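Local coordinates for protein nicotinate-nucleotide diphosphorylase (Carboxylating) (Streptococcus pyogenes GA06023, PDB 5HUO) that probably converts quinolinate and 5-phospho-alpha-D-ribose 1-diphosphate into nicotinate mononucleotide, carbon dioxide and diphosphate, a step on the way to NAD(+), at residues Asn185-Leu190 / Met195-His200; Lys209-Ala214 / Val224-Glu229; Glu236-Gly241 / Gly264-Glu269; Ile245-Met250 / Glu256-Leu261. One frame throughout, in Å; residues are numbered along the deposited sequence.

Contact 1 of 4, residues Asn185-Leu190 / Met195-His200. With SO4 (sulfate ion), chain J.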
loop_
_atom_site.group_PDB
_atom_site.type_symbol
_atom_site.label_atom_id
_atom_site.label_comp_id
_atom_site.label_asym_id
_atom_site.label_seq_id
_atom_site.Cartn_x
_atom_site.Cartn_y
_atom_site.Cartn_z
ATOM N N ASN A 185 0.647 29.150 7.930
ATOM C CA ASN A 185 1.546 28.069 7.482
ATOM C C ASN A 185 2.780 28.537 6.760
ATOM O O ASN A 185 2.738 29.258 5.762
ATOM C CB ASN A 185 0.785 27.079 6.601
ATOM C CG ASN A 185 -0.328 26.331 7.358
ATOM O OD1 ASN A 185 -0.221 26.076 8.568
ATOM N ND2 ASN A 185 -1.362 25.975 6.662
ATOM N N HIS A 186 3.894 28.004 7.210
ATOM C CA HIS A 186 5.144 28.161 6.487
ATOM C C HIS A 186 5.137 27.089 5.396
ATOM O O HIS A 186 4.213 26.294 5.308
ATOM C CB HIS A 186 6.311 27.989 7.473
ATOM C CG HIS A 186 7.527 28.773 7.110
ATOM N ND1 HIS A 186 8.141 28.660 5.883
ATOM C CD2 HIS A 186 8.211 29.720 7.789
ATOM C CE1 HIS A 186 9.139 29.516 5.811
ATOM N NE2 HIS A 186 9.197 30.180 6.951
ATOM N N ARG A 187 6.194 26.960 4.626
ATOM C CA ARG A 187 6.326 25.828 3.702
ATOM C C ARG A 187 6.077 24.507 4.362
ATOM O O ARG A 187 6.456 24.273 5.551
ATOM C CB ARG A 187 7.691 25.812 3.056
ATOM C CG ARG A 187 8.840 25.501 3.980
ATOM C CD ARG A 187 10.161 25.560 3.245
ATOM N NE ARG A 187 11.261 25.217 4.151
ATOM C CZ ARG A 187 12.428 24.720 3.763
ATOM N NH1 ARG A 187 12.671 24.490 2.484
ATOM N NH2 ARG A 187 13.358 24.437 4.662
ATOM N N PHE A 188 5.378 23.677 3.647
ATOM C CA PHE A 188 5.059 22.343 4.052
ATOM C C PHE A 188 6.236 21.392 4.049
ATOM O O PHE A 188 6.194 20.301 4.595
ATOM C CB PHE A 188 4.124 21.752 3.019
ATOM C CG PHE A 188 3.358 20.575 3.510
ATOM C CD1 PHE A 188 2.296 20.726 4.364
ATOM C CD2 PHE A 188 3.778 19.302 3.182
ATOM C CE1 PHE A 188 1.643 19.618 4.836
ATOM C CE2 PHE A 188 3.170 18.183 3.700
ATOM C CZ PHE A 188 2.081 18.339 4.514
ATOM N N ASN A 189 7.252 21.758 3.309
ATOM C CA ASN A 189 8.158 20.798 2.713
ATOM C C ASN A 189 9.489 21.343 2.378
ATOM O O ASN A 189 9.620 22.517 2.184
ATOM C CB ASN A 189 7.562 20.443 1.371
ATOM C CG ASN A 189 7.370 19.025 1.245
ATOM O OD1 ASN A 189 7.890 18.301 2.034
ATOM N ND2 ASN A 189 6.602 18.598 0.292
ATOM N N LEU A 190 10.421 20.455 2.104
ATOM C CA LEU A 190 11.700 20.864 1.461
ATOM C C LEU A 190 11.546 21.152 -0.034
ATOM O O LEU A 190 12.374 21.811 -0.595
ATOM C CB LEU A 190 12.793 19.813 1.639
ATOM C CG LEU A 190 13.266 19.663 3.083
ATOM C CD1 LEU A 190 14.184 18.473 3.236
ATOM C CD2 LEU A 190 13.955 20.935 3.564
ATOM N N MET A 195 14.880 27.481 1.441
ATOM C CA MET A 195 15.402 28.165 2.594
ATOM C C MET A 195 16.883 27.879 2.760
ATOM O O MET A 195 17.303 26.762 2.969
ATOM C CB MET A 195 14.633 27.838 3.868
ATOM C CG MET A 195 14.967 28.843 4.984
ATOM S SD MET A 195 14.147 28.522 6.548
ATOM C CE MET A 195 12.416 28.422 6.026
ATOM N N LEU A 196 17.652 28.951 2.669
ATOM C CA LEU A 196 19.107 28.905 2.755
ATOM C C LEU A 196 19.426 29.234 4.183
ATOM O O LEU A 196 19.262 30.356 4.639
ATOM C CB LEU A 196 19.766 29.908 1.817
ATOM C CG LEU A 196 19.426 29.645 0.352
ATOM C CD1 LEU A 196 19.771 30.881 -0.462
ATOM C CD2 LEU A 196 20.104 28.418 -0.207
ATOM N N LYS A 197 19.890 28.207 4.861
ATOM C CA LYS A 197 20.212 28.241 6.282
ATOM C C LYS A 197 21.708 28.587 6.531
ATOM O O LYS A 197 22.472 28.863 5.609
ATOM C CB LYS A 197 19.798 26.899 6.927
ATOM C CG LYS A 197 18.445 26.363 6.452
ATOM C CD LYS A 197 18.003 25.159 7.269
ATOM C CE LYS A 197 16.507 24.849 7.096
ATOM N NZ LYS A 197 15.614 25.598 8.029
ATOM N N ASP A 198 22.073 28.645 7.805
ATOM C CA ASP A 198 23.482 28.850 8.267
ATOM C C ASP A 198 24.643 28.286 7.358
ATOM O O ASP A 198 25.507 29.018 6.842
ATOM C CB ASP A 198 23.585 28.308 9.717
ATOM C CG ASP A 198 22.917 26.857 9.934
ATOM O OD1 ASP A 198 22.330 26.219 9.019
ATOM O OD2 ASP A 198 22.988 26.353 11.071
ATOM N N ASN A 199 24.622 26.971 7.156
ATOM C CA ASN A 199 25.661 26.257 6.377
ATOM C C ASN A 199 25.683 26.513 4.867
ATOM O O ASN A 199 26.724 26.525 4.264
ATOM C CB ASN A 199 25.646 24.743 6.687
ATOM C CG ASN A 199 24.250 24.143 6.726
ATOM O OD1 ASN A 199 23.257 24.806 6.441
ATOM N ND2 ASN A 199 24.170 22.894 7.110
ATOM N N HIS A 200 24.504 26.684 4.288
ATOM C CA HIS A 200 24.349 26.944 2.846
ATOM C C HIS A 200 25.126 28.183 2.418
ATOM O O HIS A 200 25.832 28.185 1.409
ATOM C CB HIS A 200 22.857 27.117 2.482
ATOM C CG HIS A 200 22.005 25.881 2.677
ATOM N ND1 HIS A 200 21.247 25.662 3.803
ATOM C CD2 HIS A 200 21.765 24.816 1.866
ATOM C CE1 HIS A 200 20.584 24.521 3.686
ATOM N NE2 HIS A 200 20.886 23.978 2.523
HETATM S S SO4 J . 11.398 25.404 8.245
HETATM O O1 SO4 J . 11.480 26.633 9.077
HETATM O O2 SO4 J . 10.008 25.222 7.763
HETATM O O3 SO4 J . 12.254 25.407 7.044
HETATM O O4 SO4 J . 11.858 24.312 9.107
#
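His186 and Arg187, in an irregular loop without helix or strand, face Met195 in the short strand 194-196 and Lys197 in the turn before helix 198-204; no hydrogen bond joins the two segments. His186 and Met195 cross at about a right angle, the thioether methyl CE lying 3.5 Å from His186 CE1. Arg187 leaves its backbone with CG between N and the carbonyl carbon (chi1 68°) and then runs straight to NE, which brings one face of the guanidinium against Met195 CB, 3.7 Å from Arg187 NH2. In the parallel alpha/beta barrel of the quinolinate phosphoribosyltransferase C-terminal domain, the C-terminal ends of the barrel strands carry the active site in this family, and a sulfate bound here, probably from the crystallisation liquor, is consistent with an anion-binding pocket. Its O3 sits at the guanidinium edge, in plane, and is held by two bonds, from Arg187 NE at 3.1 Å and from Arg187 NH2 at 2.8 Å. Lys197, bent at its last torsion, brings NZ to 3.5 Å from the same O3, while its salt bridge goes to Glu227. Arg187 NH1 bonds to the carbonyl of Ala193, and His186 NE2 to Glu269.

Contact 2 of 4, residues Lys209-Ala214 / Val224-Glu229; sequences KAIAQA and VEVEVE
Ile211 and Ala214 of helix 207-217 pack against Val226 and Val224 of strand 224-228, an apolar helix-on-sheet layer in the alpha/beta barrel of the C-terminal domain. The helix leads by a short connection into this strand, and the two run in opposite senses: the later helix residue meets the earlier strand residue. The backbones come nearest at Ala214 and Val224, whose CA atoms are 7.5 Å apart. The closer of the two side-chain meetings is that of Ile211 with Val226, which cross at about a right angle. Ile211 places CG1 beside its backbone N and opposite the carbonyl carbon (chi1 -63°), and its second torsion carries CD1 onward in an extended line; both atoms of this branch touch the same methyl, CG2 of Val226. That methyl is the valine branch lying beside the backbone N, while CG1 stands anti to N (chi1 177°). Val224 adopts nearly the same conformation, and it too offers CG2 to the helix. Val224 and Val226 thus face the helix, whereas Glu225 between them has its CB directed away from it, its side chain touching His186 and Met195, and Glu227 forms a salt bridge with Lys197. Around the apolar layer, Val242 touches Ile211, Val224 and Val226, and Ile194 touches Ala214 and Val224. No hydrogen bond crosses the interface; it rests on methyl and methylene groups, with Val226 CG2 at 3.8 Å from Ile211 CG1 and 3.9 Å from Ile211 CD1, and Ala214 CB at 4.3 Å from Val224 CG2.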
loop_
_atom_site.group_PDB
_atom_site.type_symbol
_atom_site.label_atom_id
_atom_site.label_comp_id
_atom_site.label_asym_id
_atom_site.label_seq_id
_atom_site.Cartn_x
_atom_site.Cartn_y
_atom_site.Cartn_z
ATOM N N LYS A 209 25.858 34.947 -3.461
ATOM C CA LYS A 209 26.062 33.818 -4.384
ATOM C C LYS A 209 25.072 32.679 -4.104
ATOM O O LYS A 209 24.583 32.031 -5.021
ATOM C CB LYS A 209 27.510 33.313 -4.388
ATOM N N ALA A 210 24.812 32.409 -2.827
ATOM C CA ALA A 210 23.846 31.333 -2.439
ATOM C C ALA A 210 22.459 31.620 -2.979
ATOM O O ALA A 210 21.839 30.799 -3.612
ATOM C CB ALA A 210 23.787 31.159 -0.939
ATOM N N ILE A 211 22.044 32.849 -2.785
ATOM C CA ILE A 211 20.795 33.344 -3.362
ATOM C C ILE A 211 20.770 33.217 -4.878
ATOM O O ILE A 211 19.791 32.822 -5.453
ATOM C CB ILE A 211 20.543 34.808 -2.951
ATOM C CG1 ILE A 211 20.383 34.871 -1.422
ATOM C CG2 ILE A 211 19.300 35.360 -3.631
ATOM C CD1 ILE A 211 20.505 36.229 -0.759
ATOM N N ALA A 212 21.869 33.553 -5.522
ATOM C CA ALA A 212 21.964 33.480 -6.990
ATOM C C ALA A 212 21.836 32.048 -7.486
ATOM O O ALA A 212 21.134 31.794 -8.472
ATOM C CB ALA A 212 23.271 34.047 -7.481
ATOM N N GLN A 213 22.507 31.123 -6.803
ATOM C CA GLN A 213 22.461 29.698 -7.194
ATOM C C GLN A 213 21.095 29.056 -7.010
ATOM O O GLN A 213 20.639 28.304 -7.858
ATOM C CB GLN A 213 23.451 28.884 -6.427
ATOM C CG GLN A 213 24.850 29.230 -6.804
ATOM C CD GLN A 213 25.824 28.161 -6.367
ATOM O OE1 GLN A 213 25.448 27.018 -6.145
ATOM N NE2 GLN A 213 27.095 28.526 -6.253
ATOM N N ALA A 214 20.444 29.412 -5.913
ATOM C CA ALA A 214 19.052 29.026 -5.665
ATOM C C ALA A 214 18.147 29.459 -6.812
ATOM O O ALA A 214 17.403 28.670 -7.378
ATOM C CB ALA A 214 18.554 29.643 -4.368
ATOM N N VAL A 224 12.268 32.284 -2.072
ATOM C CA VAL A 224 13.587 32.056 -1.503
ATOM C C VAL A 224 13.682 32.835 -0.244
ATOM O O VAL A 224 13.430 34.055 -0.205
ATOM C CB VAL A 224 14.724 32.475 -2.447
ATOM C CG1 VAL A 224 16.076 32.426 -1.745
ATOM C CG2 VAL A 224 14.790 31.549 -3.638
ATOM N N GLU A 225 14.118 32.125 0.773
ATOM C CA GLU A 225 14.342 32.690 2.103
ATOM C C GLU A 225 15.777 32.406 2.544
ATOM O O GLU A 225 16.360 31.413 2.163
ATOM C CB GLU A 225 13.349 32.107 3.123
ATOM C CG GLU A 225 13.488 32.670 4.521
ATOM C CD GLU A 225 12.353 32.292 5.477
ATOM O OE1 GLU A 225 11.366 31.687 5.064
ATOM O OE2 GLU A 225 12.450 32.616 6.671
ATOM N N VAL A 226 16.323 33.315 3.353
ATOM C CA VAL A 226 17.660 33.143 3.931
ATOM C C VAL A 226 17.643 33.389 5.412
ATOM O O VAL A 226 17.144 34.427 5.848
ATOM C CB VAL A 226 18.664 34.161 3.388
ATOM C CG1 VAL A 226 19.995 33.980 4.083
ATOM C CG2 VAL A 226 18.855 33.993 1.919
ATOM N N GLU A 227 18.260 32.471 6.152
ATOM C CA GLU A 227 18.517 32.653 7.598
ATOM C C GLU A 227 19.805 33.399 7.826
ATOM O O GLU A 227 20.838 33.007 7.339
ATOM C CB GLU A 227 18.626 31.332 8.356
ATOM C CG GLU A 227 17.434 30.377 8.224
ATOM C CD GLU A 227 17.604 29.093 9.043
ATOM O OE1 GLU A 227 18.750 28.846 9.556
ATOM O OE2 GLU A 227 16.582 28.353 9.167
ATOM N N VAL A 228 19.708 34.473 8.579
ATOM C CA VAL A 228 20.797 35.413 8.773
ATOM C C VAL A 228 21.014 35.687 10.254
ATOM O O VAL A 228 20.075 35.959 10.996
ATOM C CB VAL A 228 20.476 36.711 8.021
ATOM C CG1 VAL A 228 21.509 37.774 8.255
ATOM C CG2 VAL A 228 20.387 36.410 6.538
ATOM N N GLU A 229 22.264 35.604 10.695
ATOM C CA GLU A 229 22.625 35.868 12.126
ATOM C C GLU A 229 23.273 37.231 12.363
ATOM O O GLU A 229 23.443 37.635 13.489
ATOM C CB GLU A 229 23.553 34.778 12.674
ATOM C CG GLU A 229 22.923 33.387 12.644
ATOM C CD GLU A 229 23.729 32.329 13.372
ATOM O OE1 GLU A 229 24.472 32.683 14.309
ATOM O OE2 GLU A 229 23.613 31.133 13.021
#

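Contact 3 of 4, residues Glu236-Gly241 / Gly264-Glu269. With SO4 (sulfate ion), chain H; SO4 (sulfate ion), chain G.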
loop_
_atom_site.group_PDB
_atom_site.type_symbol
_atom_site.label_atom_id
_atom_site.label_comp_id
_atom_site.label_asym_id
_atom_site.label_seq_id
_atom_site.Cartn_x
_atom_site.Cartn_y
_atom_site.Cartn_z
ATOM N N GLU A 236 23.349 42.265 2.839
ATOM C CA GLU A 236 23.767 41.497 1.659
ATOM C C GLU A 236 22.536 40.868 0.984
ATOM O O GLU A 236 22.280 41.056 -0.217
ATOM C CB GLU A 236 24.785 40.418 2.083
ATOM C CG GLU A 236 25.800 40.009 1.028
ATOM C CD GLU A 236 26.786 38.947 1.524
ATOM O OE1 GLU A 236 27.039 38.855 2.753
ATOM O OE2 GLU A 236 27.318 38.194 0.685
ATOM N N ALA A 237 21.764 40.169 1.810
ATOM C CA ALA A 237 20.546 39.458 1.402
ATOM C C ALA A 237 19.485 40.382 0.847
ATOM O O ALA A 237 18.937 40.103 -0.195
ATOM C CB ALA A 237 19.974 38.698 2.564
ATOM N N ALA A 238 19.190 41.476 1.531
ATOM C CA ALA A 238 18.185 42.457 1.018
ATOM C C ALA A 238 18.579 43.018 -0.345
ATOM O O ALA A 238 17.755 43.149 -1.254
ATOM C CB ALA A 238 17.984 43.605 1.984
ATOM N N ALA A 239 19.864 43.329 -0.475
ATOM C CA ALA A 239 20.452 43.812 -1.753
ATOM C C ALA A 239 20.286 42.798 -2.886
ATOM O O ALA A 239 19.966 43.154 -4.010
ATOM C CB ALA A 239 21.928 44.131 -1.578
ATOM N N ALA A 240 20.488 41.529 -2.546
ATOM C CA ALA A 240 20.330 40.401 -3.493
ATOM C C ALA A 240 18.862 40.167 -3.972
ATOM O O ALA A 240 18.633 39.454 -4.936
ATOM C CB ALA A 240 20.897 39.118 -2.902
ATOM N N GLY A 241 17.893 40.764 -3.285
ATOM C CA GLY A 241 16.479 40.742 -3.704
ATOM C C GLY A 241 15.691 39.516 -3.279
ATOM O O GLY A 241 14.727 39.151 -3.947
ATOM N N GLY A 264 12.182 47.416 3.604
ATOM C CA GLY A 264 11.060 46.782 2.876
ATOM C C GLY A 264 11.446 46.090 1.585
ATOM O O GLY A 264 10.593 45.745 0.789
ATOM N N ARG A 265 12.738 45.860 1.399
ATOM C CA ARG A 265 13.223 45.155 0.204
ATOM C C ARG A 265 12.950 43.648 0.241
ATOM O O ARG A 265 12.910 42.976 -0.798
ATOM C CB ARG A 265 14.717 45.434 -0.021
ATOM C CG ARG A 265 14.940 46.778 -0.723
ATOM C CD ARG A 265 15.934 47.630 0.032
ATOM N NE ARG A 265 17.317 47.264 -0.214
ATOM C CZ ARG A 265 18.320 47.460 0.643
ATOM N NH1 ARG A 265 18.134 48.016 1.824
ATOM N NH2 ARG A 265 19.541 47.069 0.319
ATOM N N SER A 266 12.753 43.152 1.450
ATOM C CA SER A 266 12.292 41.786 1.693
ATOM C C SER A 266 11.314 41.720 2.846
ATOM O O SER A 266 11.228 42.629 3.661
ATOM C CB SER A 266 13.472 40.875 2.023
ATOM O OG SER A 266 14.475 41.090 1.077
ATOM N N ARG A 267 10.623 40.589 2.923
ATOM C CA ARG A 267 9.782 40.259 4.087
ATOM C C ARG A 267 10.664 39.792 5.223
ATOM O O ARG A 267 11.738 39.253 4.994
ATOM C CB ARG A 267 8.820 39.139 3.794
ATOM C CG ARG A 267 7.807 39.433 2.743
ATOM C CD ARG A 267 6.781 40.363 3.330
ATOM N NE ARG A 267 5.785 40.689 2.347
ATOM C CZ ARG A 267 4.888 41.661 2.450
ATOM N NH1 ARG A 267 4.830 42.425 3.507
ATOM N NH2 ARG A 267 4.008 41.856 1.468
ATOM N N ILE A 268 10.238 40.078 6.441
ATOM C CA ILE A 268 11.093 39.825 7.595
ATOM C C ILE A 268 10.403 38.890 8.536
ATOM O O ILE A 268 9.267 39.142 8.963
ATOM C CB ILE A 268 11.522 41.094 8.345
ATOM C CG1 ILE A 268 12.151 42.120 7.385
ATOM C CG2 ILE A 268 12.512 40.755 9.462
ATOM C CD1 ILE A 268 12.282 43.532 7.990
ATOM N N GLU A 269 11.113 37.812 8.836
ATOM C CA GLU A 269 10.679 36.796 9.803
ATOM C C GLU A 269 11.647 36.800 10.982
ATOM O O GLU A 269 12.853 36.872 10.759
ATOM C CB GLU A 269 10.643 35.398 9.169
ATOM C CG GLU A 269 10.647 34.200 10.153
ATOM C CD GLU A 269 10.539 32.805 9.464
ATOM O OE1 GLU A 269 10.291 31.770 10.142
ATOM O OE2 GLU A 269 10.691 32.737 8.210
HETATM S S SO4 H . 4.789 39.453 -0.860
HETATM O O1 SO4 H . 3.815 38.925 0.132
HETATM O O2 SO4 H . 4.231 40.560 -1.707
HETATM O O3 SO4 H . 5.299 38.301 -1.652
HETATM O O4 SO4 H . 5.929 40.028 -0.130
HETATM S S SO4 G . 1.174 44.302 1.746
HETATM O O1 SO4 G . 0.401 45.047 2.762
HETATM O O2 SO4 G . 0.916 44.847 0.388
HETATM O O3 SO4 G . 2.613 44.419 2.094
HETATM O O4 SO4 G . 0.752 42.885 1.767
#
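Ala238 and Ala239, in the last turn of helix 231-240, meet Arg265 and Ser266 where the helix ends in a Schellman motif beside the turn that enters strand 267-271. Gly241 terminates the helix with a positive phi of 84°; its N bonds back to Ala238 O at 3.1 Å and, weakly, to Ala237 O. With bends at its second and third torsions, the chain of Arg265 reaches across to Ala238 and lays one face of its guanidinium over the methyl, Ala238 CB standing 4.1 Å from Arg265 CZ, over the centre of the group. The NH2 end passes on to Ala239, 3.8 Å from Ala239 N, in contact but without a hydrogen bond; a long, weak ion pair with Glu235 and a weak bond from NH1 to the carbonyl of Ile262 add to its hold. Ser266 OG comes within 4.0 Å of Ala238 CA, yet its hydrogen bond goes to the carbonyl of Val242. Arg267, which makes no contact with segment 236-241, meets two sulfates, again probably from the crystallisation liquor, at the edges of its guanidinium, in plane: NE donates to O4 of the chain H ion at 2.6 Å, and NH2 to O3 of the chain G ion at 3.0 Å. Asp288 forms a salt bridge with Arg267 NH1, and Arg215 of a neighbouring subunit also bonds to sulfate. The contact lies where helix 231-240 ends and strand 267-271 begins, beside strand 244-248: Ala237 and Ser266 both touch Ile245, and Ala238 leans on Ile262 of helix 252-262.

Contact 4 of 4, residues Ile245-Met250 / Glu256-Leu261; sequences IMLDNM and EQAITL
Leu247, near the end of strand 244-248, lies across from Ala258 on helix 252-262 with CA atoms 8.5 Å apart, and beyond a turn at Asn249 the chain brings Met250 back to the same alanine. The meeting is wholly apolar and small, made of three methyl groups. Leu247 sets CG beside its backbone N and opposite the carbonyl carbon (chi1 -52°), a choice that directs the isobutyl group at the helix; of its two branches CD1 does the touching, 4.1 Å from Ala258 CB. Met250 reaches the same point from the turn: its chain runs extended as far as SD (chi2 -173°) and then turns, and its CE stops 4.2 Å from Ala258 CB. The two visiting methyls also meet each other, Leu247 CD1 lying 4.2 Å from Met250 CE, which makes a nearly equilateral triangle of methyls with the alanine at one corner. On the helix itself, Thr260 OG1 donates to the carbonyl of Glu256 one turn earlier, the donor tilted 22° from the carbonyl plane, while the backbone bond from Thr260 N to the same oxygen is weak. Strand 244-248, helix 252-262 and strand 267-271 form a beta-alpha-beta unit, and this contact seats the helix on its first strand. Ala258 also touches Leu231 of helix 231-240, Leu247 packs on Ile268 of strand 267-271, and Met246 pairs by its backbone with strand 224-228.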
loop_
_atom_site.group_PDB
_atom_site.type_symbol
_atom_site.label_atom_id
_atom_site.label_comp_id
_atom_site.label_asym_id
_atom_site.label_seq_id
_atom_site.Cartn_x
_atom_site.Cartn_y
_atom_site.Cartn_z
ATOM N N ILE A 245 13.698 37.316 4.630
ATOM C CA ILE A 245 14.911 37.261 5.461
ATOM C C ILE A 245 14.534 36.828 6.856
ATOM O O ILE A 245 13.604 37.397 7.440
ATOM C CB ILE A 245 15.625 38.611 5.526
ATOM C CG1 ILE A 245 16.084 39.010 4.129
ATOM C CG2 ILE A 245 16.813 38.538 6.482
ATOM C CD1 ILE A 245 16.733 40.375 4.052
ATOM N N MET A 246 15.188 35.779 7.337
ATOM C CA MET A 246 14.943 35.266 8.695
ATOM C C MET A 246 15.999 35.780 9.636
ATOM O O MET A 246 17.159 35.507 9.447
ATOM C CB MET A 246 14.985 33.756 8.768
ATOM C CG MET A 246 14.752 33.254 10.190
ATOM S SD MET A 246 15.056 31.494 10.471
ATOM C CE MET A 246 13.552 30.760 9.869
ATOM N N LEU A 247 15.580 36.542 10.634
ATOM C CA LEU A 247 16.494 37.077 11.677
ATOM C C LEU A 247 16.525 36.080 12.798
ATOM O O LEU A 247 15.574 35.904 13.520
ATOM C CB LEU A 247 16.067 38.458 12.191
ATOM C CG LEU A 247 15.820 39.528 11.114
ATOM C CD1 LEU A 247 15.304 40.835 11.700
ATOM C CD2 LEU A 247 17.068 39.788 10.286
ATOM N N ASP A 248 17.640 35.406 12.903
ATOM C CA ASP A 248 17.758 34.246 13.792
ATOM C C ASP A 248 18.267 34.636 15.188
ATOM O O ASP A 248 19.376 35.135 15.328
ATOM C CB ASP A 248 18.687 33.207 13.158
ATOM C CG ASP A 248 18.621 31.855 13.839
ATOM O OD1 ASP A 248 17.898 31.670 14.857
ATOM O OD2 ASP A 248 19.324 30.968 13.310
ATOM N N ASN A 249 17.410 34.420 16.185
ATOM C CA ASN A 249 17.717 34.639 17.614
ATOM C C ASN A 249 18.436 35.961 17.880
ATOM O O ASN A 249 19.328 36.044 18.681
ATOM C CB ASN A 249 18.501 33.454 18.193
ATOM N N MET A 250 18.048 36.998 17.160
ATOM C CA MET A 250 18.697 38.321 17.268
ATOM C C MET A 250 18.063 39.132 18.399
ATOM O O MET A 250 16.894 38.958 18.710
ATOM C CB MET A 250 18.654 39.099 15.911
ATOM C CG MET A 250 19.605 38.571 14.807
ATOM S SD MET A 250 19.771 39.525 13.262
ATOM C CE MET A 250 18.983 41.089 13.640
ATOM N N GLU A 256 15.832 45.814 15.274
ATOM C CA GLU A 256 15.385 47.160 14.878
ATOM C C GLU A 256 16.288 47.808 13.828
ATOM O O GLU A 256 15.827 48.464 12.901
ATOM C CB GLU A 256 15.307 48.080 16.086
ATOM C CG GLU A 256 14.221 49.124 15.967
ATOM C CD GLU A 256 12.925 48.705 16.612
ATOM O OE1 GLU A 256 12.955 48.305 17.800
ATOM O OE2 GLU A 256 11.869 48.814 15.963
ATOM N N GLN A 257 17.591 47.629 14.007
ATOM C CA GLN A 257 18.573 48.134 13.039
ATOM C C GLN A 257 18.376 47.493 11.667
ATOM O O GLN A 257 18.319 48.175 10.639
ATOM C CB GLN A 257 19.990 47.934 13.560
ATOM N N ALA A 258 18.229 46.174 11.675
ATOM C CA ALA A 258 17.989 45.397 10.428
ATOM C C ALA A 258 16.766 45.889 9.685
ATOM O O ALA A 258 16.782 46.028 8.473
ATOM C CB ALA A 258 17.863 43.908 10.732
ATOM N N ILE A 259 15.701 46.144 10.419
ATOM C CA ILE A 259 14.452 46.589 9.779
ATOM C C ILE A 259 14.674 47.830 8.906
ATOM O O ILE A 259 14.342 47.837 7.710
ATOM C CB ILE A 259 13.384 46.934 10.812
ATOM C CG1 ILE A 259 12.959 45.671 11.551
ATOM C CG2 ILE A 259 12.199 47.599 10.128
ATOM C CD1 ILE A 259 11.752 45.887 12.449
ATOM N N THR A 260 15.267 48.843 9.540
ATOM C CA THR A 260 15.585 50.128 8.921
ATOM C C THR A 260 16.548 49.941 7.760
ATOM O O THR A 260 16.390 50.524 6.697
ATOM C CB THR A 260 16.329 51.009 9.925
ATOM O OG1 THR A 260 15.511 51.176 11.083
ATOM C CG2 THR A 260 16.598 52.360 9.341
ATOM N N LEU A 261 17.540 49.102 8.000
ATOM C CA LEU A 261 18.510 48.751 7.003
ATOM C C LEU A 261 17.922 48.070 5.763
ATOM O O LEU A 261 18.298 48.370 4.658
ATOM C CB LEU A 261 19.503 47.829 7.652
ATOM C CG LEU A 261 20.632 47.275 6.813
ATOM C CD1 LEU A 261 21.519 48.419 6.342
ATOM C CD2 LEU A 261 21.421 46.292 7.651
#

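Followed from the N terminus, contact 1 closes first, folding the loop at 185-190 onto strand 194-196 and the turn after it across a short connection. Contact 2 closes next in series, joining helix 207-217 to strand 224-228, which is the sheet neighbour of 194-196. Contact 3 then spans the longest loop, from the end of helix 231-240 to the start of strand 267-271, and contact 4 is nested within it, joining strand 244-248 to helix 252-262. No two contacts cross. All four attach to one parallel sheet: backbone bonds tie Leu196 to Glu225 and Glu227, Met246 to Val226 and Val228, and Leu247 to Glu269, while Ile211 of contact 2 packs on Ala240 of contact 3.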